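Local coordinates for protein galactitol 1-phosphate 5-dehydrogenase (PDB 4UEJ) that oxidises galactitol 1-phosphate to D-tagatose 6-phosphate with NAD(+), as a homodimeric zinc-containing member of the alcohol dehydrogenase family, at residues 19-32 and 116-128. Sequence-based numbering, arbitrary orientation.
Sequences IPEIKHQDEVRVKI and GFAEYIVVKRKNV
Val28 and Val30 of strand 27-32 pair in antiparallel fashion with Val123 and Ile121 of strand 120-124 in the GroES-like domain, a worked example of one strand pair presenting two different faces. On the buried face Val128 CG1 lies 4.0 Å from both Val28 CG2 and Val30 CG2, while Ile121 CG2 touches Val30 CB and Ile32 CD1. On the other face the 19-26 loop folds back over the strands: Pro20 and Val122 run alongside in opposing senses, Pro20 CB 3.7 Å from Val122 CG2. Tyr120 is flanked by Ile19 CD1, 3.4 Å from its CD1, and by the aliphatic stem of Lys31, whose CB approaches its CE2. Arg29, with CG anti to its N (chi1 -177°), donates a hydrogen bond from NH1 to a Pro20 O lone pair and forms a salt bridge with Asp66 through NE. Glu27 OE1 accepts a hydrogen bond from Lys23 N, while Lys124, bent at chi2 (-53°), brings NZ into a 2.9 Å salt bridge on the anti side of OE2, 32° out of the carboxylate plane. A glutamine at Glu27 would probably cost NZ this partner, leaving Asp26 farther off. Glu119 O accepts from Ile32 N and from a water that also donates to Ile32 O (2.9 Å).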
# COMPACT_ATOMS: atom_id res chain seq x y z
N ILE A 19 -25.25 -9.56 -37.82
CA ILE A 19 -25.25 -10.31 -36.57
C ILE A 19 -24.04 -11.24 -36.55
O ILE A 19 -23.82 -11.97 -37.52
CB ILE A 19 -26.52 -11.16 -36.39
CG1 ILE A 19 -27.76 -10.39 -36.81
CG2 ILE A 19 -26.64 -11.67 -34.97
CD1 ILE A 19 -28.22 -9.40 -35.81
N PRO A 20 -23.25 -11.20 -35.47
CA PRO A 20 -22.10 -12.11 -35.39
C PRO A 20 -22.54 -13.57 -35.25
O PRO A 20 -23.56 -13.84 -34.61
CB PRO A 20 -21.36 -11.64 -34.14
CG PRO A 20 -22.40 -10.92 -33.32
CD PRO A 20 -23.31 -10.28 -34.32
N GLU A 21 -21.78 -14.48 -35.83
CA GLU A 21 -22.13 -15.90 -35.76
C GLU A 21 -21.25 -16.62 -34.75
O GLU A 21 -20.14 -16.19 -34.45
CB GLU A 21 -21.99 -16.55 -37.14
CG GLU A 21 -22.94 -15.98 -38.20
CD GLU A 21 -24.41 -16.19 -37.86
OE1 GLU A 21 -24.74 -17.20 -37.20
OE2 GLU A 21 -25.24 -15.35 -38.27
N ILE A 22 -21.78 -17.71 -34.20
CA ILE A 22 -21.00 -18.56 -33.32
C ILE A 22 -19.99 -19.31 -34.17
O ILE A 22 -20.35 -19.94 -35.16
CB ILE A 22 -21.90 -19.55 -32.56
CG1 ILE A 22 -22.78 -18.80 -31.56
CG2 ILE A 22 -21.06 -20.61 -31.85
CD1 ILE A 22 -23.78 -19.67 -30.85
N LYS A 23 -18.72 -19.23 -33.79
CA LYS A 23 -17.65 -19.83 -34.60
C LYS A 23 -16.94 -20.99 -33.91
O LYS A 23 -16.20 -21.74 -34.56
CB LYS A 23 -16.64 -18.76 -35.01
CG LYS A 23 -17.16 -17.84 -36.11
CD LYS A 23 -16.18 -16.73 -36.43
CE LYS A 23 -16.67 -15.91 -37.61
NZ LYS A 23 -15.72 -14.82 -37.95
N HIS A 24 -17.18 -21.14 -32.62
CA HIS A 24 -16.53 -22.17 -31.82
C HIS A 24 -17.49 -22.85 -30.86
O HIS A 24 -18.47 -22.24 -30.40
CB HIS A 24 -15.36 -21.57 -31.02
CG HIS A 24 -14.27 -21.04 -31.89
ND1 HIS A 24 -14.18 -19.71 -32.25
CD2 HIS A 24 -13.22 -21.66 -32.48
CE1 HIS A 24 -13.12 -19.54 -33.02
NE2 HIS A 24 -12.52 -20.70 -33.18
N GLN A 25 -17.20 -24.10 -30.53
CA GLN A 25 -18.15 -24.92 -29.78
C GLN A 25 -18.41 -24.37 -28.38
O GLN A 25 -19.44 -24.66 -27.78
CB GLN A 25 -17.64 -26.36 -29.68
CG GLN A 25 -16.40 -26.54 -28.83
CD GLN A 25 -16.00 -27.99 -28.71
OE1 GLN A 25 -16.73 -28.88 -29.13
NE2 GLN A 25 -14.83 -28.24 -28.13
N ASP A 26 -17.48 -23.56 -27.87
CA ASP A 26 -17.59 -23.05 -26.51
C ASP A 26 -18.06 -21.59 -26.46
O ASP A 26 -17.90 -20.92 -25.44
CB ASP A 26 -16.25 -23.21 -25.77
CG ASP A 26 -15.13 -22.35 -26.36
OD1 ASP A 26 -15.22 -21.90 -27.52
OD2 ASP A 26 -14.13 -22.12 -25.64
N GLU A 27 -18.65 -21.12 -27.55
CA GLU A 27 -19.19 -19.76 -27.58
C GLU A 27 -20.70 -19.72 -27.41
O GLU A 27 -21.39 -20.72 -27.62
CB GLU A 27 -18.80 -19.06 -28.88
CG GLU A 27 -17.34 -18.73 -28.97
CD GLU A 27 -16.97 -18.08 -30.28
OE1 GLU A 27 -17.69 -18.28 -31.29
OE2 GLU A 27 -15.96 -17.35 -30.31
N VAL A 28 -21.21 -18.56 -27.02
CA VAL A 28 -22.64 -18.30 -27.00
C VAL A 28 -22.92 -16.96 -27.67
O VAL A 28 -22.03 -16.12 -27.78
CB VAL A 28 -23.22 -18.26 -25.57
CG1 VAL A 28 -22.95 -19.56 -24.84
CG2 VAL A 28 -22.62 -17.09 -24.80
N ARG A 29 -24.15 -16.75 -28.11
CA ARG A 29 -24.54 -15.44 -28.58
C ARG A 29 -25.56 -14.85 -27.63
O ARG A 29 -26.51 -15.52 -27.22
CB ARG A 29 -25.12 -15.47 -30.01
CG ARG A 29 -25.46 -14.09 -30.53
CD ARG A 29 -25.65 -14.04 -32.05
NE ARG A 29 -26.70 -14.95 -32.51
CZ ARG A 29 -26.50 -15.93 -33.38
NH1 ARG A 29 -25.30 -16.13 -33.89
NH2 ARG A 29 -27.52 -16.70 -33.74
N VAL A 30 -25.36 -13.59 -27.28
CA VAL A 30 -26.26 -12.91 -26.36
C VAL A 30 -27.04 -11.80 -27.06
O VAL A 30 -26.46 -10.95 -27.72
CB VAL A 30 -25.49 -12.31 -25.17
CG1 VAL A 30 -26.46 -11.66 -24.20
CG2 VAL A 30 -24.67 -13.38 -24.47
N LYS A 31 -28.35 -11.81 -26.90
CA LYS A 31 -29.15 -10.68 -27.32
C LYS A 31 -29.18 -9.69 -26.16
O LYS A 31 -29.71 -10.00 -25.09
CB LYS A 31 -30.56 -11.11 -27.71
CG LYS A 31 -31.43 -9.98 -28.19
CD LYS A 31 -32.81 -10.51 -28.60
CE LYS A 31 -33.84 -9.39 -28.66
NZ LYS A 31 -35.18 -9.91 -29.06
N ILE A 32 -28.57 -8.53 -26.36
CA ILE A 32 -28.32 -7.60 -25.27
C ILE A 32 -29.57 -6.80 -24.88
O ILE A 32 -30.24 -6.22 -25.73
CB ILE A 32 -27.16 -6.66 -25.63
CG1 ILE A 32 -25.88 -7.49 -25.79
CG2 ILE A 32 -26.96 -5.60 -24.57
CD1 ILE A 32 -24.69 -6.71 -26.27
N GLY A 116 -20.39 -4.60 -25.64
CA GLY A 116 -21.83 -4.75 -25.54
C GLY A 116 -22.74 -3.58 -25.88
O GLY A 116 -23.94 -3.65 -25.60
N PHE A 117 -22.20 -2.52 -26.47
CA PHE A 117 -23.06 -1.47 -27.03
C PHE A 117 -23.52 -1.92 -28.40
O PHE A 117 -23.18 -1.31 -29.43
CB PHE A 117 -22.33 -0.12 -27.10
CG PHE A 117 -21.97 0.43 -25.75
CD1 PHE A 117 -22.69 0.06 -24.63
CD2 PHE A 117 -20.90 1.30 -25.59
CE1 PHE A 117 -22.34 0.55 -23.37
CE2 PHE A 117 -20.56 1.80 -24.34
CZ PHE A 117 -21.28 1.43 -23.24
N ALA A 118 -24.30 -3.00 -28.40
CA ALA A 118 -24.71 -3.68 -29.62
C ALA A 118 -25.97 -4.50 -29.36
O ALA A 118 -26.27 -4.80 -28.22
CB ALA A 118 -23.59 -4.58 -30.13
N GLU A 119 -26.70 -4.86 -30.41
CA GLU A 119 -27.89 -5.68 -30.24
C GLU A 119 -27.56 -7.12 -29.90
O GLU A 119 -28.26 -7.77 -29.13
CB GLU A 119 -28.77 -5.65 -31.49
CG GLU A 119 -29.44 -4.33 -31.74
CD GLU A 119 -30.34 -4.40 -32.95
OE1 GLU A 119 -31.41 -5.04 -32.85
OE2 GLU A 119 -29.97 -3.83 -33.99
N TYR A 120 -26.49 -7.63 -30.51
CA TYR A 120 -26.02 -8.98 -30.25
C TYR A 120 -24.52 -9.02 -30.09
O TYR A 120 -23.80 -8.19 -30.65
CB TYR A 120 -26.41 -9.93 -31.39
CG TYR A 120 -27.89 -10.08 -31.61
CD1 TYR A 120 -28.59 -9.18 -32.40
CD2 TYR A 120 -28.60 -11.15 -31.06
CE1 TYR A 120 -29.95 -9.32 -32.63
CE2 TYR A 120 -29.97 -11.30 -31.29
CZ TYR A 120 -30.63 -10.38 -32.07
OH TYR A 120 -31.99 -10.51 -32.31
N ILE A 121 -24.04 -9.99 -29.33
CA ILE A 121 -22.61 -10.21 -29.24
C ILE A 121 -22.31 -11.71 -29.11
O ILE A 121 -23.10 -12.46 -28.54
CB ILE A 121 -22.00 -9.42 -28.05
CG1 ILE A 121 -20.47 -9.44 -28.12
CG2 ILE A 121 -22.55 -9.95 -26.71
CD1 ILE A 121 -19.79 -8.59 -27.04
N VAL A 122 -21.19 -12.15 -29.67
CA VAL A 122 -20.75 -13.52 -29.47
C VAL A 122 -19.55 -13.50 -28.51
O VAL A 122 -18.62 -12.73 -28.69
CB VAL A 122 -20.36 -14.19 -30.80
CG1 VAL A 122 -19.64 -15.50 -30.55
CG2 VAL A 122 -21.61 -14.41 -31.65
N VAL A 123 -19.62 -14.34 -27.47
CA VAL A 123 -18.56 -14.42 -26.46
C VAL A 123 -18.35 -15.87 -26.03
O VAL A 123 -19.15 -16.74 -26.38
CB VAL A 123 -18.88 -13.57 -25.20
CG1 VAL A 123 -19.12 -12.11 -25.56
CG2 VAL A 123 -20.08 -14.14 -24.46
N LYS A 124 -17.30 -16.13 -25.26
CA LYS A 124 -17.09 -17.47 -24.71
C LYS A 124 -18.10 -17.76 -23.61
O LYS A 124 -18.58 -16.85 -22.94
CB LYS A 124 -15.67 -17.62 -24.15
CG LYS A 124 -14.57 -17.24 -25.11
CD LYS A 124 -14.69 -17.96 -26.43
CE LYS A 124 -13.55 -17.53 -27.35
NZ LYS A 124 -13.63 -18.14 -28.70
N ARG A 125 -18.43 -19.04 -23.45
CA ARG A 125 -19.24 -19.48 -22.30
C ARG A 125 -18.71 -18.89 -20.99
O ARG A 125 -19.49 -18.47 -20.13
CB ARG A 125 -19.25 -21.01 -22.22
CG ARG A 125 -19.82 -21.58 -20.91
CD ARG A 125 -21.27 -21.18 -20.73
NE ARG A 125 -21.81 -21.64 -19.45
CZ ARG A 125 -21.81 -20.92 -18.33
NH1 ARG A 125 -21.30 -19.69 -18.31
NH2 ARG A 125 -22.33 -21.42 -17.22
N LYS A 126 -17.40 -18.84 -20.86
CA LYS A 126 -16.79 -18.35 -19.63
C LYS A 126 -16.96 -16.84 -19.47
O LYS A 126 -16.64 -16.29 -18.42
CB LYS A 126 -15.31 -18.73 -19.57
CG LYS A 126 -15.10 -20.20 -19.23
CD LYS A 126 -13.65 -20.49 -18.90
CE LYS A 126 -13.53 -21.65 -17.92
NZ LYS A 126 -14.26 -22.86 -18.40
N ASN A 127 -17.48 -16.18 -20.51
CA ASN A 127 -17.74 -14.75 -20.46
C ASN A 127 -19.20 -14.40 -20.15
O ASN A 127 -19.61 -13.26 -20.32
CB ASN A 127 -17.36 -14.07 -21.78
CG ASN A 127 -15.87 -14.05 -22.03
OD1 ASN A 127 -15.41 -14.46 -23.11
ND2 ASN A 127 -15.11 -13.56 -21.05
N VAL A 128 -20.00 -15.39 -19.74
CA VAL A 128 -21.34 -15.07 -19.26
C VAL A 128 -21.60 -15.72 -17.92
O VAL A 128 -21.03 -16.77 -17.60
CB VAL A 128 -22.45 -15.49 -20.25
CG1 VAL A 128 -22.34 -14.71 -21.55
CG2 VAL A 128 -22.39 -16.98 -20.52
O HOH W 1 -30.70 -6.58 -28.53